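Local coordinates for 3-hydroxyadipyl-CoA dehydrogenase (PDB 3MOG), which catalyses the NAD-dependent oxidation of 3-hydroxyadipyl-CoA to 3-oxoadipyl-CoA in the breakdown of phenylacetate, at residues L295-D300 / I369-Q373; V292-E296 / T378-I382. One frame throughout, in Å; residues are numbered along the deposited sequence.

Overall arrangement
Both contacts come from one extended loop that follows helix 263-270 and runs over the edge of the reduced Rossmann-fold domain; they share Leu295 and Glu296, and their centres lie about 10 Å apart. Contact 2 (292-296 / 378-382), partly buried, meets the outermost strand of the six-stranded sheet. Contact 1 (295-300 / 369-373), at the surface, meets the last turn of helix 362-373, the helix just before that strand. The chemistry differs accordingly: a single backbone bond with apolar packing at the strand, two bonds through a glutamine amide at the helix. Between them, Val379 CG2 packs 3.8 Å from Leu372 CB, joining strand to helix.

Contact 1 of 2, residues L295-D300 / I369-Q373; sequences LEAVSD and IYYLQ
Gln373, in the last turn of helix 362-373, clasps the loop backbone at Glu296 and Val298 through both ends of its side-chain amide, fastening the loop to a helix of the reduced Rossmann-fold domain. OE1 accepts the Val298 N-H at 3.1 Å, in the carbonyl plane and on a lone pair. NE2 gives a nearly straight bond (166°) to Glu296 O at 2.9 Å; Glu296 O lies in the plane of the Gln373 amide, while NE2 sits well above the plane of the Glu296 carbonyl. Two bonds at opposite ends fix the amide's rotation. A leucine here would probably lose both, leaving Val298 N and Glu296 O without these partners and the loop less firmly tied to the helix.

Apolar contacts flank the amide: Val298 CG2 meets Ile369 CG2 at 3.8 Å, and Leu295 CD1 meets Ile369 CD1, each pair of side chains crossing near a right angle. Behind them, Ile369 rests on Ile354 of strand 351-356. Tyr370, on the helix, meets the loop farther along; its CG is anti to the backbone N (chi1 176°), which sends the ring out beside the loop backbone, where it also touches Ser303 and Pro304. There Val298 O lies in the ring plane at its edge, 3.4 Å from Tyr370 CD1.

Contact 2 of 2, residues V292-E296 / T378-I382; sequences VVGLE and TVLQI
Leu295 and Val379 are joined by the one backbone hydrogen bond of this contact, where the loop crosses strand 378-381, the outermost strand of the mixed sheet in the reduced Rossmann-fold domain. Leu295 N donates to Val379 O at 3.1 Å, with an N-H...O angle of 168° and the donor almost in line with the carbonyl. On its other side the strand is bonded to strand 351-356, through Thr378 and Leu380 to Val352 among others. The loop is joined to this strand by one backbone hydrogen bond, and segment 292-296 is not itself a strand.

Packing surrounds this bond. The Leu295 side chain packs against the same oxygen, with CG 3.5 Å from Val379 O, and passes CD1 on to Val379 CG1 at 3.9 Å and to Gln381 CB. At the glycine, Leu380 CD2 reaches Gly294 CA at 3.7 Å, although the CB of Leu380 points away from the loop; the same leucine also packs on Val215 of helix 213-223.

The backbone conformation of Gly294 also matters here: it adopts phi 95° and psi 162°, where a side chain would be jammed against the preceding carbonyl oxygen, and a CB would also collide with the Thr378 methyl. Its CA lies 3.6 Å from Val379 O. Thr378 CG2, anti to its own backbone N, is directed at the loop and touches Val293 O at 3.4 Å.

Contact 1 of 2, residues L295-D300 / I369-Q373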
ATOM      1  N   LEU C 295     -10.039  -9.676  38.850  1.00 64.51           N
ATOM      2  CA  LEU C 295     -11.260  -9.344  39.563  1.00 63.86           C
ATOM      3  C   LEU C 295     -11.376 -10.094  40.887  1.00 61.59           C
ATOM      4  O   LEU C 295     -11.016 -11.270  40.977  1.00 60.44           O
ATOM      5  CB  LEU C 295     -12.469  -9.588  38.662  1.00 56.20           C
ATOM      6  CG  LEU C 295     -12.433  -8.748  37.373  1.00 67.41           C
ATOM      7  CD1 LEU C 295     -13.307  -9.369  36.281  1.00 59.58           C
ATOM      8  CD2 LEU C 295     -12.793  -7.249  37.611  1.00 62.64           C
ATOM      9  N   GLU C 296     -11.845  -9.392  41.920  1.00 71.05           N
ATOM     10  CA  GLU C 296     -12.078  -9.987  43.242  1.00 74.98           C
ATOM     11  C   GLU C 296     -13.088 -11.125  43.141  1.00 73.28           C
ATOM     12  O   GLU C 296     -13.949 -11.118  42.248  1.00 71.48           O
ATOM     13  CB  GLU C 296     -12.577  -8.937  44.243  1.00 80.05           C
ATOM     14  CG  GLU C 296     -11.473  -8.133  44.939  1.00 90.61           C
ATOM     15  CD  GLU C 296     -10.856  -7.054  44.056  1.00 98.97           C
ATOM     16  OE1 GLU C 296     -11.574  -6.465  43.216  1.00104.54           O
ATOM     17  OE2 GLU C 296      -9.646  -6.784  44.213  1.00100.02           O
ATOM     18  N   ALA C 297     -12.963 -12.100  44.041  1.00 69.87           N
ATOM     19  CA  ALA C 297     -13.862 -13.252  44.067  1.00 72.34           C
ATOM     20  C   ALA C 297     -15.303 -12.807  44.250  1.00 76.72           C
ATOM     21  O   ALA C 297     -15.622 -12.038  45.161  1.00 78.09           O
ATOM     22  CB  ALA C 297     -13.462 -14.241  45.153  1.00 66.14           C
ATOM     23  N   VAL C 298     -16.159 -13.252  43.339  1.00 80.33           N
ATOM     24  CA  VAL C 298     -17.591 -13.079  43.501  1.00 85.33           C
ATOM     25  C   VAL C 298     -18.026 -14.119  44.545  1.00 89.87           C
ATOM     26  O   VAL C 298     -17.449 -15.215  44.607  1.00 89.17           O
ATOM     27  CB  VAL C 298     -18.344 -13.246  42.160  1.00 82.13           C
ATOM     28  CG1 VAL C 298     -19.704 -12.569  42.220  1.00 86.19           C
ATOM     29  CG2 VAL C 298     -17.538 -12.637  41.026  1.00 84.31           C
ATOM     30  N   SER C 299     -19.008 -13.759  45.375  1.00 92.29           N
ATOM     31  CA  SER C 299     -19.429 -14.586  46.510  1.00 95.54           C
ATOM     32  C   SER C 299     -20.098 -15.903  46.092  1.00 99.00           C
ATOM     33  O   SER C 299     -20.620 -16.021  44.979  1.00 95.92           O
ATOM     34  CB  SER C 299     -20.358 -13.788  47.431  1.00 94.63           C
ATOM     35  OG  SER C 299     -21.523 -13.370  46.740  1.00 93.56           O
ATOM     36  N   ASP C 300     -20.076 -16.879  47.002  1.00104.52           N
ATOM     37  CA  ASP C 300     -20.686 -18.201  46.795  1.00108.11           C
ATOM     38  C   ASP C 300     -22.203 -18.158  46.599  1.00109.20           C
ATOM     39  O   ASP C 300     -22.801 -19.127  46.132  1.00109.33           O
ATOM     40  CB  ASP C 300     -20.348 -19.135  47.963  1.00109.38           C
ATOM     41  CG  ASP C 300     -18.892 -19.562  47.970  1.00114.13           C
ATOM     42  OD1 ASP C 300     -18.005 -18.693  48.128  1.00117.84           O
ATOM     43  OD2 ASP C 300     -18.635 -20.776  47.829  1.00114.53           O
ATOM     44  N   ILE C 369     -18.039 -14.894  35.687  1.00 59.68           N
ATOM     45  CA  ILE C 369     -16.782 -14.575  36.381  1.00 61.11           C
ATOM     46  C   ILE C 369     -16.564 -15.555  37.539  1.00 62.55           C
ATOM     47  O   ILE C 369     -15.448 -16.065  37.720  1.00 64.14           O
ATOM     48  CB  ILE C 369     -16.736 -13.094  36.888  1.00 60.35           C
ATOM     49  CG1 ILE C 369     -16.749 -12.121  35.709  1.00 57.26           C
ATOM     50  CG2 ILE C 369     -15.498 -12.836  37.773  1.00 53.20           C
ATOM     51  CD1 ILE C 369     -16.904 -10.644  36.090  1.00 62.08           C
ATOM     52  N   TYR C 370     -17.639 -15.822  38.292  1.00 56.53           N
ATOM     53  CA  TYR C 370     -17.608 -16.766  39.411  1.00 64.47           C
ATOM     54  C   TYR C 370     -17.163 -18.149  38.939  1.00 63.30           C
ATOM     55  O   TYR C 370     -16.209 -18.709  39.474  1.00 64.55           O
ATOM     56  CB  TYR C 370     -18.975 -16.856  40.132  1.00 65.42           C
ATOM     57  CG  TYR C 370     -19.007 -17.912  41.238  1.00 73.45           C
ATOM     58  CD1 TYR C 370     -18.517 -17.632  42.522  1.00 78.40           C
ATOM     59  CD2 TYR C 370     -19.508 -19.196  40.993  1.00 78.70           C
ATOM     60  CE1 TYR C 370     -18.524 -18.604  43.532  1.00 80.94           C
ATOM     61  CE2 TYR C 370     -19.515 -20.175  41.988  1.00 87.47           C
ATOM     62  CZ  TYR C 370     -19.027 -19.873  43.255  1.00 90.43           C
ATOM     63  OH  TYR C 370     -19.045 -20.845  44.233  1.00 91.40           O
ATOM     64  N   TYR C 371     -17.859 -18.680  37.937  1.00 62.48           N
ATOM     65  CA  TYR C 371     -17.545 -19.988  37.364  1.00 67.42           C
ATOM     66  C   TYR C 371     -16.068 -20.149  37.024  1.00 68.61           C
ATOM     67  O   TYR C 371     -15.469 -21.191  37.312  1.00 69.64           O
ATOM     68  CB  TYR C 371     -18.397 -20.251  36.117  1.00 65.63           C
ATOM     69  CG  TYR C 371     -17.976 -21.491  35.361  1.00 71.99           C
ATOM     70  CD1 TYR C 371     -17.308 -21.395  34.130  1.00 70.81           C
ATOM     71  CD2 TYR C 371     -18.219 -22.762  35.886  1.00 73.81           C
ATOM     72  CE1 TYR C 371     -16.908 -22.535  33.440  1.00 69.38           C
ATOM     73  CE2 TYR C 371     -17.820 -23.908  35.208  1.00 69.91           C
ATOM     74  CZ  TYR C 371     -17.173 -23.789  33.984  1.00 78.43           C
ATOM     75  OH  TYR C 371     -16.784 -24.924  33.316  1.00 84.92           O
ATOM     76  N   LEU C 372     -15.494 -19.111  36.416  1.00 63.59           N
ATOM     77  CA  LEU C 372     -14.109 -19.136  35.976  1.00 62.88           C
ATOM     78  C   LEU C 372     -13.135 -19.139  37.141  1.00 64.38           C
ATOM     79  O   LEU C 372     -12.160 -19.900  37.134  1.00 61.59           O
ATOM     80  CB  LEU C 372     -13.821 -17.954  35.043  1.00 63.74           C
ATOM     81  CG  LEU C 372     -14.466 -18.018  33.656  1.00 58.87           C
ATOM     82  CD1 LEU C 372     -14.319 -16.693  32.926  1.00 61.09           C
ATOM     83  CD2 LEU C 372     -13.873 -19.159  32.851  1.00 56.95           C
ATOM     84  N   GLN C 373     -13.413 -18.289  38.133  1.00 69.83           N
ATOM     85  CA  GLN C 373     -12.583 -18.142  39.333  1.00 72.04           C
ATOM     86  C   GLN C 373     -12.507 -19.445  40.118  1.00 74.37           C
ATOM     87  O   GLN C 373     -11.455 -19.790  40.663  1.00 79.22           O
ATOM     88  CB  GLN C 373     -13.130 -17.034  40.233  1.00 66.20           C
ATOM     89  CG  GLN C 373     -12.802 -15.622  39.779  1.00 63.92           C
ATOM     90  CD  GLN C 373     -13.553 -14.567  40.574  1.00 68.28           C
ATOM     91  OE1 GLN C 373     -14.593 -14.846  41.175  1.00 73.19           O
ATOM     92  NE2 GLN C 373     -13.035 -13.346  40.574  1.00 63.74           N
TER

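Contact 2 of 2, residues V292-E296 / T378-I382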
ATOM      1  N   VAL C 292      -0.425  -7.301  38.173  1.00 91.15           N
ATOM      2  CA  VAL C 292      -1.818  -7.285  37.721  1.00 88.08           C
ATOM      3  C   VAL C 292      -2.663  -8.179  38.626  1.00 85.00           C
ATOM      4  O   VAL C 292      -2.293  -9.322  38.902  1.00 81.80           O
ATOM      5  CB  VAL C 292      -1.968  -7.717  36.244  1.00 87.99           C
ATOM      6  CG1 VAL C 292      -1.760  -6.530  35.320  1.00 86.29           C
ATOM      7  CG2 VAL C 292      -0.999  -8.850  35.910  1.00 92.07           C
ATOM      8  N   VAL C 293      -3.789  -7.648  39.088  1.00 85.50           N
ATOM      9  CA  VAL C 293      -4.567  -8.300  40.145  1.00 90.77           C
ATOM     10  C   VAL C 293      -5.607  -9.281  39.595  1.00 89.99           C
ATOM     11  O   VAL C 293      -5.568 -10.478  39.903  1.00 92.41           O
ATOM     12  CB  VAL C 293      -5.252  -7.269  41.104  1.00 89.65           C
ATOM     13  CG1 VAL C 293      -5.954  -7.988  42.247  1.00 91.58           C
ATOM     14  CG2 VAL C 293      -4.236  -6.262  41.656  1.00 89.12           C
ATOM     15  N   GLY C 294      -6.534  -8.776  38.791  1.00 83.19           N
ATOM     16  CA  GLY C 294      -7.674  -9.578  38.386  1.00 81.15           C
ATOM     17  C   GLY C 294      -8.848  -9.305  39.302  1.00 74.69           C
ATOM     18  O   GLY C 294      -8.681  -8.772  40.399  1.00 72.72           O
ATOM     19  N   LEU C 295     -10.039  -9.676  38.850  1.00 64.51           N
ATOM     20  CA  LEU C 295     -11.260  -9.344  39.563  1.00 63.86           C
ATOM     21  C   LEU C 295     -11.376 -10.094  40.887  1.00 61.59           C
ATOM     22  O   LEU C 295     -11.016 -11.270  40.977  1.00 60.44           O
ATOM     23  CB  LEU C 295     -12.469  -9.588  38.662  1.00 56.20           C
ATOM     24  CG  LEU C 295     -12.433  -8.748  37.373  1.00 67.41           C
ATOM     25  CD1 LEU C 295     -13.307  -9.369  36.281  1.00 59.58           C
ATOM     26  CD2 LEU C 295     -12.793  -7.249  37.611  1.00 62.64           C
ATOM     27  N   GLU C 296     -11.845  -9.392  41.920  1.00 71.05           N
ATOM     28  CA  GLU C 296     -12.078  -9.987  43.242  1.00 74.98           C
ATOM     29  C   GLU C 296     -13.088 -11.125  43.141  1.00 73.28           C
ATOM     30  O   GLU C 296     -13.949 -11.118  42.248  1.00 71.48           O
ATOM     31  CB  GLU C 296     -12.577  -8.937  44.243  1.00 80.05           C
ATOM     32  CG  GLU C 296     -11.473  -8.133  44.939  1.00 90.61           C
ATOM     33  CD  GLU C 296     -10.856  -7.054  44.056  1.00 98.97           C
ATOM     34  OE1 GLU C 296     -11.574  -6.465  43.216  1.00104.54           O
ATOM     35  OE2 GLU C 296      -9.646  -6.784  44.213  1.00100.02           O
ATOM     36  N   THR C 378      -7.361 -16.523  36.881  1.00 69.08           N
ATOM     37  CA  THR C 378      -7.402 -15.087  37.139  1.00 67.37           C
ATOM     38  C   THR C 378      -8.135 -14.424  35.974  1.00 62.53           C
ATOM     39  O   THR C 378      -7.667 -14.468  34.830  1.00 59.35           O
ATOM     40  CB  THR C 378      -5.993 -14.469  37.232  1.00 69.47           C
ATOM     41  OG1 THR C 378      -5.187 -15.209  38.158  1.00 70.22           O
ATOM     42  CG2 THR C 378      -6.081 -13.012  37.674  1.00 68.44           C
ATOM     43  N   VAL C 379      -9.278 -13.819  36.278  1.00 60.35           N
ATOM     44  CA  VAL C 379     -10.134 -13.190  35.274  1.00 59.73           C
ATOM     45  C   VAL C 379      -9.827 -11.702  35.121  1.00 58.70           C
ATOM     46  O   VAL C 379     -10.032 -10.930  36.057  1.00 61.80           O
ATOM     47  CB  VAL C 379     -11.628 -13.350  35.642  1.00 59.04           C
ATOM     48  CG1 VAL C 379     -12.521 -12.784  34.547  1.00 62.23           C
ATOM     49  CG2 VAL C 379     -11.960 -14.799  35.893  1.00 55.36           C
ATOM     50  N   LEU C 380      -9.342 -11.306  33.939  1.00 56.08           N
ATOM     51  CA  LEU C 380      -9.145  -9.883  33.604  1.00 52.45           C
ATOM     52  C   LEU C 380     -10.194  -9.427  32.611  1.00 52.33           C
ATOM     53  O   LEU C 380     -10.415 -10.089  31.601  1.00 59.70           O
ATOM     54  CB  LEU C 380      -7.762  -9.643  33.010  1.00 50.34           C
ATOM     55  CG  LEU C 380      -6.539  -9.878  33.887  1.00 49.22           C
ATOM     56  CD1 LEU C 380      -5.302  -9.881  33.041  1.00 50.41           C
ATOM     57  CD2 LEU C 380      -6.426  -8.812  34.964  1.00 54.24           C
ATOM     58  N   GLN C 381     -10.845  -8.301  32.889  1.00 54.18           N
ATOM     59  CA  GLN C 381     -11.903  -7.815  32.009  1.00 57.07           C
ATOM     60  C   GLN C 381     -11.412  -6.711  31.076  1.00 59.32           C
ATOM     61  O   GLN C 381     -10.825  -5.722  31.532  1.00 59.80           O
ATOM     62  CB  GLN C 381     -13.113  -7.337  32.814  1.00 58.13           C
ATOM     63  CG  GLN C 381     -14.363  -7.196  31.970  1.00 53.69           C
ATOM     64  CD  GLN C 381     -15.627  -6.940  32.779  1.00 65.28           C
ATOM     65  OE1 GLN C 381     -15.622  -6.970  34.017  1.00 65.52           O
ATOM     66  NE2 GLN C 381     -16.728  -6.702  32.073  1.00 56.41           N
ATOM     67  N   ILE C 382     -11.659  -6.882  29.772  1.00 54.39           N
ATOM     68  CA  ILE C 382     -11.211  -5.912  28.760  1.00 49.04           C
ATOM     69  C   ILE C 382     -12.367  -5.477  27.858  1.00 49.73           C
ATOM     70  O   ILE C 382     -13.494  -5.918  28.057  1.00 52.75           O
ATOM     71  CB  ILE C 382     -10.036  -6.477  27.920  1.00 49.08           C
ATOM     72  CG1 ILE C 382     -10.474  -7.685  27.091  1.00 41.58           C
ATOM     73  CG2 ILE C 382      -8.855  -6.874  28.825  1.00 49.87           C
ATOM     74  CD1 ILE C 382      -9.358  -8.254  26.172  1.00 44.33           C
TER